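Local coordinates for putative vitamin-B12 independent methionine synthase family protein (Listeria monocytogenes, PDB 1YPX) that probably transfers a methyl group from a methyltetrahydrofolate to homocysteine to make methionine, without vitamin B12 and with the help of a zinc ion, at residues 138-143 / 167-172; 76-81 / 112-117; 175-180 / 229-234. One frame throughout, in Å; residues are numbered along the deposited sequence.

The three contacts lie within one TIM-barrel-like domain and follow one another along the chain: contact 2 closes before contact 1 opens, and contact 1 before contact 3. Helix 158-178 links contacts 1 and 3, supplying Y169 to the first and Y177 to the second, with centres about 14 Å apart. Contact 2 lies further out, its centre about 11 Å from that of contact 1 and about 17 Å from that of contact 3. It still reaches both, through L76 against P138, L143 and Y169, and through F116 and I117 against F176 and A175. Helix 158-178 thus packs against the end of strand 132-138, helix 116-127 and the turn before strand 233-238.

Contact 1 of 3, residues 138-143 / 167-172; sequences PSPAML and TAYQKA
Y169 reaches out from helix 158-178 and donates a hydrogen bond of 2.6 Å from its OH to P138 O, where strand 132-138 ends. The donor stands above the carbonyl plane, 49° out of it, with a C=O...OH angle of 130°, while P138 O itself lies at the edge of the phenol, near the ring plane. Packing is tight over one ring face. P140 turns its CA-CB edge onto that face, with CB 3.5 Å from the Y169 centroid and 18° off the normal, a CH-pi contact. P140 CD extends over the same face toward its other edge, 3.8 Å from Y169 CE1. S139 OG is hydrogen-bonded to D188, and I221 of helix 213-224 packs against P140. The outer flank of the helix is looser, with K171 exposed and salt-bridged to D110. At the packed end, the hydroxyl satisfies a buried backbone carbonyl at the end of strand 132-138, and P140, with no N-H to offer, contributes only hydrocarbon. The chemistry therefore implies one directional bond in an otherwise apolar joint between the strand's C-terminal end and the helix.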
loop_
_atom_site.group_PDB
_atom_site.type_symbol
_atom_site.label_atom_id
_atom_site.label_comp_id
_atom_site.label_asym_id
_atom_site.label_seq_id
_atom_site.Cartn_x
_atom_site.Cartn_y
_atom_site.Cartn_z
ATOM N N PRO A 138 -6.365 -1.104 2.049
ATOM C CA PRO A 138 -5.882 -2.290 2.759
ATOM C C PRO A 138 -6.150 -3.511 1.917
ATOM O O PRO A 138 -7.018 -3.505 1.037
ATOM C CB PRO A 138 -6.710 -2.303 4.044
ATOM C CG PRO A 138 -7.951 -1.549 3.668
ATOM C CD PRO A 138 -7.392 -0.413 2.842
ATOM N N SER A 139 -5.387 -4.551 2.201
ATOM C CA SER A 139 -5.498 -5.828 1.532
ATOM C C SER A 139 -6.800 -6.499 1.956
ATOM O O SER A 139 -7.242 -6.348 3.087
ATOM C CB SER A 139 -4.312 -6.699 1.944
ATOM O OG SER A 139 -4.400 -7.994 1.388
ATOM N N PRO A 140 -7.439 -7.250 1.057
ATOM C CA PRO A 140 -8.684 -7.881 1.502
ATOM C C PRO A 140 -8.484 -8.795 2.721
ATOM O O PRO A 140 -9.384 -8.944 3.538
ATOM C CB PRO A 140 -9.153 -8.634 0.253
ATOM C CG PRO A 140 -7.885 -8.981 -0.431
ATOM C CD PRO A 140 -7.058 -7.714 -0.286
ATOM N N ALA A 141 -7.295 -9.379 2.850
ATOM C CA ALA A 141 -6.996 -10.267 3.964
ATOM C C ALA A 141 -6.926 -9.492 5.270
ATOM O O ALA A 141 -6.843 -10.080 6.348
ATOM C CB ALA A 141 -5.676 -10.998 3.722
HETATM N N MSE A 142 -6.943 -8.170 5.168
HETATM C CA MSE A 142 -6.890 -7.322 6.350
HETATM C C MSE A 142 -8.245 -7.308 7.061
HETATM O O MSE A 142 -8.318 -7.078 8.271
HETATM C CB MSE A 142 -6.468 -5.902 5.959
HETATM C CG MSE A 142 -4.966 -5.748 5.767
HETATM SE SE MSE A 142 -4.001 -5.427 7.444
HETATM C CE MSE A 142 -4.055 -7.187 8.236
ATOM N N LEU A 143 -9.310 -7.572 6.305
ATOM C CA LEU A 143 -10.664 -7.605 6.856
ATOM C C LEU A 143 -10.894 -8.929 7.553
ATOM O O LEU A 143 -11.518 -8.990 8.614
ATOM C CB LEU A 143 -11.713 -7.444 5.749
ATOM C CG LEU A 143 -13.176 -7.473 6.201
ATOM C CD1 LEU A 143 -13.389 -6.460 7.297
ATOM C CD2 LEU A 143 -14.086 -7.177 5.039
ATOM N N THR A 167 -15.225 -10.608 -4.425
ATOM C CA THR A 167 -16.040 -9.933 -5.429
ATOM C C THR A 167 -16.157 -8.484 -5.006
ATOM O O THR A 167 -16.140 -7.578 -5.839
ATOM C CB THR A 167 -17.482 -10.518 -5.532
ATOM O OG1 THR A 167 -17.430 -11.834 -6.086
ATOM C CG2 THR A 167 -18.361 -9.651 -6.433
ATOM N N ALA A 168 -16.283 -8.251 -3.707
ATOM C CA ALA A 168 -16.369 -6.877 -3.225
ATOM C C ALA A 168 -15.107 -6.162 -3.705
ATOM O O ALA A 168 -15.155 -4.982 -4.066
ATOM C CB ALA A 168 -16.452 -6.838 -1.702
ATOM N N TYR A 169 -13.985 -6.884 -3.717
ATOM C CA TYR A 169 -12.734 -6.301 -4.174
ATOM C C TYR A 169 -12.625 -6.228 -5.701
ATOM O O TYR A 169 -12.082 -5.256 -6.231
ATOM C CB TYR A 169 -11.525 -7.040 -3.568
ATOM C CG TYR A 169 -10.968 -6.368 -2.320
ATOM C CD1 TYR A 169 -9.854 -5.528 -2.393
ATOM C CD2 TYR A 169 -11.575 -6.545 -1.071
ATOM C CE1 TYR A 169 -9.354 -4.883 -1.257
ATOM C CE2 TYR A 169 -11.084 -5.896 0.081
ATOM C CZ TYR A 169 -9.973 -5.070 -0.026
ATOM O OH TYR A 169 -9.483 -4.429 1.090
ATOM N N GLN A 170 -13.128 -7.231 -6.416
ATOM C CA GLN A 170 -13.068 -7.173 -7.878
ATOM C C GLN A 170 -13.824 -5.914 -8.275
ATOM O O GLN A 170 -13.324 -5.086 -9.046
ATOM C CB GLN A 170 -13.712 -8.410 -8.512
ATOM C CG GLN A 170 -12.909 -9.694 -8.329
ATOM C CD GLN A 170 -13.777 -10.943 -8.453
ATOM O OE1 GLN A 170 -13.296 -12.080 -8.330
ATOM N NE2 GLN A 170 -15.071 -10.736 -8.689
ATOM N N LYS A 171 -15.015 -5.745 -7.708
ATOM C CA LYS A 171 -15.818 -4.566 -8.002
ATOM C C LYS A 171 -15.117 -3.290 -7.536
ATOM O O LYS A 171 -15.198 -2.260 -8.207
ATOM C CB LYS A 171 -17.210 -4.688 -7.353
ATOM C CG LYS A 171 -17.985 -5.965 -7.752
ATOM C CD LYS A 171 -19.510 -5.794 -7.669
ATOM C CE LYS A 171 -20.100 -6.126 -6.289
ATOM N NZ LYS A 171 -20.541 -7.579 -6.128
ATOM N N ALA A 172 -14.425 -3.347 -6.397
ATOM C CA ALA A 172 -13.713 -2.176 -5.870
ATOM C C ALA A 172 -12.637 -1.724 -6.847
ATOM O O ALA A 172 -12.566 -0.556 -7.232
ATOM C CB ALA A 172 -13.072 -2.506 -4.524
#

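Contact 2 of 3, residues 76-81 / 112-117; sequences LENLDG and TTHPFI
N78 and H114 meet chiefly by van der Waals packing of the asparagine CB on the imidazole, and their CA atoms, 6.1 Å apart, are the nearest pair between the two backbones. This CB sits over one face of the H114 ring, 3.3 Å from CD2, so the asparagine meets it with its aliphatic carbon. Its CG continues toward the next residue and lies 3.6 Å from P115 CD, giving P115 a share of the same side chain. L79 adds a more distant touch: it starts out away from segment 112-117, but its CD2 comes back to 4.3 Å from H114 CD2, approaching the ring obliquely.

Polar bonds both shape the pieces and, through H114 NE2 to F75 O, tie H114 to the end of helix 73-76. With CG anti to its own backbone N (chi1 -156°), H114 brings its ring across to 76-81 while ND1 accepts from F116 N. This capping bond at the entry to helix 116-127 is 3.1 Å long, with an N-H...ND1 angle of 164°, and F116 N lies in the imidazole plane. One nitrogen accepting and one facing a carbonyl is consistent with a neutral ring protonated at NE2. A type I turn from L76 to L79 presents N78. A water held by T112 N at 2.9 Å also reaches N78 O, but only by a weak bond.

Around this, aromatic rings fill in: F75 meets H114 at about 30° and F116 edge-to-face, and W71 stacks on F116. D80 and G81 pair by backbone bonds with D110, T106 and G107. The contact joins the start of helix 116-127 to the loop between helix 73-76 and strand 82-84, with F116 and I117 packing on F176 and A175, and L76 on Y169, of helix 158-178.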
loop_
_atom_site.group_PDB
_atom_site.type_symbol
_atom_site.label_atom_id
_atom_site.label_comp_id
_atom_site.label_asym_id
_atom_site.label_seq_id
_atom_site.Cartn_x
_atom_site.Cartn_y
_atom_site.Cartn_z
ATOM N N LEU A 76 -12.703 -0.037 4.666
ATOM C CA LEU A 76 -13.481 -1.223 5.015
ATOM C C LEU A 76 -14.884 -0.921 5.552
ATOM O O LEU A 76 -15.879 -1.494 5.078
ATOM C CB LEU A 76 -12.709 -2.071 6.027
ATOM C CG LEU A 76 -11.418 -2.691 5.486
ATOM C CD1 LEU A 76 -10.579 -3.199 6.647
ATOM C CD2 LEU A 76 -11.753 -3.821 4.504
ATOM N N GLU A 77 -14.964 -0.026 6.533
ATOM C CA GLU A 77 -16.249 0.337 7.115
ATOM C C GLU A 77 -17.188 0.919 6.056
ATOM O O GLU A 77 -18.373 1.117 6.316
ATOM C CB GLU A 77 -16.074 1.352 8.246
ATOM C CG GLU A 77 -15.759 2.758 7.771
ATOM C CD GLU A 77 -15.991 3.803 8.850
ATOM O OE1 GLU A 77 -17.132 3.870 9.372
ATOM O OE2 GLU A 77 -15.042 4.560 9.167
ATOM N N ASN A 78 -16.655 1.200 4.870
ATOM C CA ASN A 78 -17.462 1.742 3.787
ATOM C C ASN A 78 -17.840 0.665 2.792
ATOM O O ASN A 78 -18.208 0.947 1.664
ATOM C CB ASN A 78 -16.731 2.870 3.067
ATOM C CG ASN A 78 -16.937 4.204 3.731
ATOM O OD1 ASN A 78 -16.016 4.760 4.310
ATOM N ND2 ASN A 78 -18.157 4.721 3.659
ATOM N N LEU A 79 -17.724 -0.578 3.213
ATOM C CA LEU A 79 -18.106 -1.689 2.373
ATOM C C LEU A 79 -19.425 -2.172 2.980
ATOM O O LEU A 79 -19.564 -2.227 4.206
ATOM C CB LEU A 79 -17.050 -2.794 2.443
ATOM C CG LEU A 79 -15.707 -2.521 1.763
ATOM C CD1 LEU A 79 -14.710 -3.614 2.146
ATOM C CD2 LEU A 79 -15.889 -2.473 0.226
ATOM N N ASP A 80 -20.389 -2.497 2.124
ATOM C CA ASP A 80 -21.687 -2.986 2.584
ATOM C C ASP A 80 -21.440 -4.240 3.432
ATOM O O ASP A 80 -20.567 -5.045 3.117
ATOM C CB ASP A 80 -22.591 -3.302 1.372
ATOM C CG ASP A 80 -23.946 -3.937 1.769
ATOM O OD1 ASP A 80 -23.953 -5.088 2.282
ATOM O OD2 ASP A 80 -25.011 -3.294 1.557
ATOM N N GLY A 81 -22.194 -4.379 4.524
ATOM C CA GLY A 81 -22.053 -5.529 5.397
ATOM C C GLY A 81 -20.992 -5.360 6.468
ATOM O O GLY A 81 -20.782 -6.262 7.285
ATOM N N THR A 112 -20.583 -0.839 -3.607
ATOM C CA THR A 112 -21.519 -0.131 -4.467
ATOM C C THR A 112 -21.043 1.280 -4.723
ATOM O O THR A 112 -20.722 1.656 -5.851
ATOM C CB THR A 112 -22.903 -0.047 -3.822
ATOM O OG1 THR A 112 -23.465 -1.359 -3.736
ATOM C CG2 THR A 112 -23.813 0.850 -4.640
ATOM N N THR A 113 -21.018 2.068 -3.663
ATOM C CA THR A 113 -20.578 3.443 -3.760
ATOM C C THR A 113 -19.659 3.723 -2.588
ATOM O O THR A 113 -20.112 3.843 -1.449
ATOM C CB THR A 113 -21.768 4.394 -3.701
ATOM O OG1 THR A 113 -22.588 4.054 -2.572
ATOM C CG2 THR A 113 -22.585 4.296 -4.980
ATOM N N HIS A 114 -18.367 3.816 -2.870
ATOM C CA HIS A 114 -17.378 4.084 -1.834
ATOM C C HIS A 114 -16.879 5.525 -1.973
ATOM O O HIS A 114 -16.822 6.063 -3.076
ATOM C CB HIS A 114 -16.215 3.091 -1.966
ATOM C CG HIS A 114 -15.454 2.873 -0.694
ATOM N ND1 HIS A 114 -14.544 3.784 -0.201
ATOM C CD2 HIS A 114 -15.459 1.837 0.179
ATOM C CE1 HIS A 114 -14.021 3.318 0.919
ATOM N NE2 HIS A 114 -14.558 2.141 1.171
ATOM N N PRO A 115 -16.550 6.178 -0.847
ATOM C CA PRO A 115 -16.052 7.561 -0.839
ATOM C C PRO A 115 -14.649 7.684 -1.441
ATOM O O PRO A 115 -14.240 8.766 -1.868
ATOM C CB PRO A 115 -16.056 7.923 0.642
ATOM C CG PRO A 115 -17.120 7.063 1.192
ATOM C CD PRO A 115 -16.889 5.754 0.518
ATOM N N PHE A 116 -13.915 6.576 -1.460
ATOM C CA PHE A 116 -12.567 6.563 -2.004
ATOM C C PHE A 116 -12.528 6.825 -3.500
ATOM O O PHE A 116 -11.480 7.158 -4.035
ATOM C CB PHE A 116 -11.890 5.221 -1.692
ATOM C CG PHE A 116 -11.306 5.141 -0.311
ATOM C CD1 PHE A 116 -11.927 5.776 0.757
ATOM C CD2 PHE A 116 -10.148 4.398 -0.077
ATOM C CE1 PHE A 116 -11.409 5.681 2.051
ATOM C CE2 PHE A 116 -9.609 4.286 1.212
ATOM C CZ PHE A 116 -10.240 4.928 2.275
ATOM N N ILE A 117 -13.666 6.692 -4.171
ATOM C CA ILE A 117 -13.730 6.920 -5.619
ATOM C C ILE A 117 -13.547 8.386 -6.010
ATOM O O ILE A 117 -12.822 8.691 -6.963
ATOM C CB ILE A 117 -15.052 6.426 -6.201
ATOM C CG1 ILE A 117 -15.259 4.955 -5.821
ATOM C CG2 ILE A 117 -15.028 6.551 -7.717
ATOM C CD1 ILE A 117 -14.233 4.020 -6.439
HETATM O O HOH W 1 -20.512 -0.051 -0.772
#

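Contact 3 of 3, residues 175-180 / 229-234; sequences AFYDAG and PADMVI
Y177 and M232 (selenomethionine) mark the nearest approach of the two backbones, with CA atoms 7.4 Å apart. Segment 175-180 carries the last turn of helix 158-178 and the Schellman motif after it. G180 leaves the helix with a phi of 104°, a value that suits glycine because a CB would press on the preceding carbonyl. Facing it, P229 to M232 form a type I turn, closed by a weak bond from M232 N to P229 O, which leads into strand 233-238.

The Y177 side chain bridges the gap. Its CG is anti to the backbone N (chi1 -179°), which extends the ring out from the helix and over the turn. P229 lies across one face in a CH-pi contact, CG being 3.8 Å from the Y177 centroid, while its CB approaches CE1 at 3.5 Å. M232 instead meets the ring edge, with CB 4.0 Å from CD1, and its chain extends through chi1 and chi2, leaving SE near CD1 too. At the far end the phenol hydroxyl faces the carboxylate of D231, and both OD1 and OD2 lie 3.0 Å from OH, so either could take the single proton.

R182, in the short link between helix 158-178 and strand 183-188, forms a salt bridge with D231 OD1 and a cation-pi contact with Y177. V233 pairs with R182 and L184 through the backbone, so the contact closes the N-terminal end of adjacent parallel strands, the end away from that where TIM barrels carry their active sites. The chemistry implies a small charged network at a partly exposed edge: the arginine probably keeps D231 ionised, which would favour its role as acceptor for the phenol, while P229 and M232 pack on the ring's face and edge.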
loop_
_atom_site.group_PDB
_atom_site.type_symbol
_atom_site.label_atom_id
_atom_site.label_comp_id
_atom_site.label_asym_id
_atom_site.label_seq_id
_atom_site.Cartn_x
_atom_site.Cartn_y
_atom_site.Cartn_z
ATOM N N ALA A 175 -13.990 -0.212 -9.946
ATOM C CA ALA A 175 -14.451 1.156 -9.727
ATOM C C ALA A 175 -13.284 2.136 -9.730
ATOM O O ALA A 175 -13.431 3.257 -10.216
ATOM C CB ALA A 175 -15.222 1.254 -8.416
ATOM N N PHE A 176 -12.134 1.717 -9.185
ATOM C CA PHE A 176 -10.921 2.559 -9.154
ATOM C C PHE A 176 -10.363 2.682 -10.562
ATOM O O PHE A 176 -9.964 3.766 -10.999
ATOM C CB PHE A 176 -9.830 1.955 -8.253
ATOM C CG PHE A 176 -9.897 2.418 -6.827
ATOM C CD1 PHE A 176 -9.653 3.740 -6.494
ATOM C CD2 PHE A 176 -10.225 1.538 -5.814
ATOM C CE1 PHE A 176 -9.730 4.170 -5.171
ATOM C CE2 PHE A 176 -10.305 1.964 -4.495
ATOM C CZ PHE A 176 -10.061 3.278 -4.177
ATOM N N TYR A 177 -10.325 1.560 -11.271
ATOM C CA TYR A 177 -9.816 1.583 -12.629
ATOM C C TYR A 177 -10.647 2.568 -13.433
ATOM O O TYR A 177 -10.114 3.510 -14.008
ATOM C CB TYR A 177 -9.901 0.203 -13.269
ATOM C CG TYR A 177 -9.350 0.189 -14.664
ATOM C CD1 TYR A 177 -7.989 0.031 -14.899
ATOM C CD2 TYR A 177 -10.189 0.358 -15.757
ATOM C CE1 TYR A 177 -7.478 0.040 -16.199
ATOM C CE2 TYR A 177 -9.691 0.368 -17.052
ATOM C CZ TYR A 177 -8.341 0.207 -17.269
ATOM O OH TYR A 177 -7.872 0.219 -18.566
ATOM N N ASP A 178 -11.958 2.355 -13.447
ATOM C CA ASP A 178 -12.867 3.226 -14.189
ATOM C C ASP A 178 -12.629 4.689 -13.851
ATOM O O ASP A 178 -12.727 5.559 -14.723
ATOM C CB ASP A 178 -14.320 2.868 -13.876
ATOM C CG ASP A 178 -14.625 1.402 -14.107
ATOM O OD1 ASP A 178 -15.726 0.956 -13.715
ATOM O OD2 ASP A 178 -13.773 0.688 -14.681
ATOM N N ALA A 179 -12.330 4.961 -12.583
ATOM C CA ALA A 179 -12.079 6.324 -12.122
ATOM C C ALA A 179 -10.774 6.836 -12.704
ATOM O O ALA A 179 -10.454 8.025 -12.603
ATOM C CB ALA A 179 -12.027 6.361 -10.603
ATOM N N GLY A 180 -10.022 5.921 -13.314
ATOM C CA GLY A 180 -8.754 6.275 -13.927
ATOM C C GLY A 180 -7.490 5.874 -13.173
ATOM O O GLY A 180 -6.427 6.425 -13.429
ATOM N N PRO A 229 -7.117 -5.400 -14.897
ATOM C CA PRO A 229 -6.835 -4.920 -16.250
ATOM C C PRO A 229 -5.345 -5.016 -16.571
ATOM O O PRO A 229 -4.490 -4.940 -15.682
ATOM C CB PRO A 229 -7.307 -3.468 -16.208
ATOM C CG PRO A 229 -8.427 -3.514 -15.251
ATOM C CD PRO A 229 -7.911 -4.411 -14.150
ATOM N N ALA A 230 -5.044 -5.158 -17.854
ATOM C CA ALA A 230 -3.672 -5.275 -18.324
ATOM C C ALA A 230 -2.780 -4.057 -18.035
ATOM O O ALA A 230 -1.606 -4.217 -17.700
ATOM C CB ALA A 230 -3.683 -5.567 -19.816
ATOM N N ASP A 231 -3.327 -2.850 -18.166
ATOM C CA ASP A 231 -2.551 -1.622 -17.939
ATOM C C ASP A 231 -2.561 -1.108 -16.503
ATOM O O ASP A 231 -2.044 -0.024 -16.224
ATOM C CB ASP A 231 -3.054 -0.493 -18.837
ATOM C CG ASP A 231 -4.511 -0.165 -18.587
ATOM O OD1 ASP A 231 -4.966 0.940 -18.968
ATOM O OD2 ASP A 231 -5.208 -1.026 -18.010
HETATM N N MSE A 232 -3.167 -1.859 -15.594
HETATM C CA MSE A 232 -3.197 -1.429 -14.211
HETATM C C MSE A 232 -2.153 -2.204 -13.415
HETATM O O MSE A 232 -1.995 -3.414 -13.587
HETATM C CB MSE A 232 -4.586 -1.634 -13.609
HETATM C CG MSE A 232 -4.694 -1.142 -12.168
HETATM SE SE MSE A 232 -6.416 -1.511 -11.329
HETATM C CE MSE A 232 -6.349 -3.419 -11.475
ATOM N N VAL A 233 -1.431 -1.497 -12.551
ATOM C CA VAL A 233 -0.398 -2.116 -11.723
ATOM C C VAL A 233 -0.946 -2.285 -10.301
ATOM O O VAL A 233 -1.575 -1.384 -9.745
ATOM C CB VAL A 233 0.892 -1.231 -11.705
ATOM C CG1 VAL A 233 1.974 -1.873 -10.843
ATOM C CG2 VAL A 233 1.409 -1.021 -13.120
ATOM N N ILE A 234 -0.740 -3.460 -9.721
ATOM C CA ILE A 234 -1.197 -3.687 -8.365
ATOM C C ILE A 234 -0.052 -4.169 -7.505
ATOM O O ILE A 234 0.340 -5.330 -7.558
ATOM C CB ILE A 234 -2.350 -4.694 -8.300
ATOM C CG1 ILE A 234 -3.600 -4.061 -8.948
ATOM C CG2 ILE A 234 -2.598 -5.098 -6.834
ATOM C CD1 ILE A 234 -4.926 -4.814 -8.726
#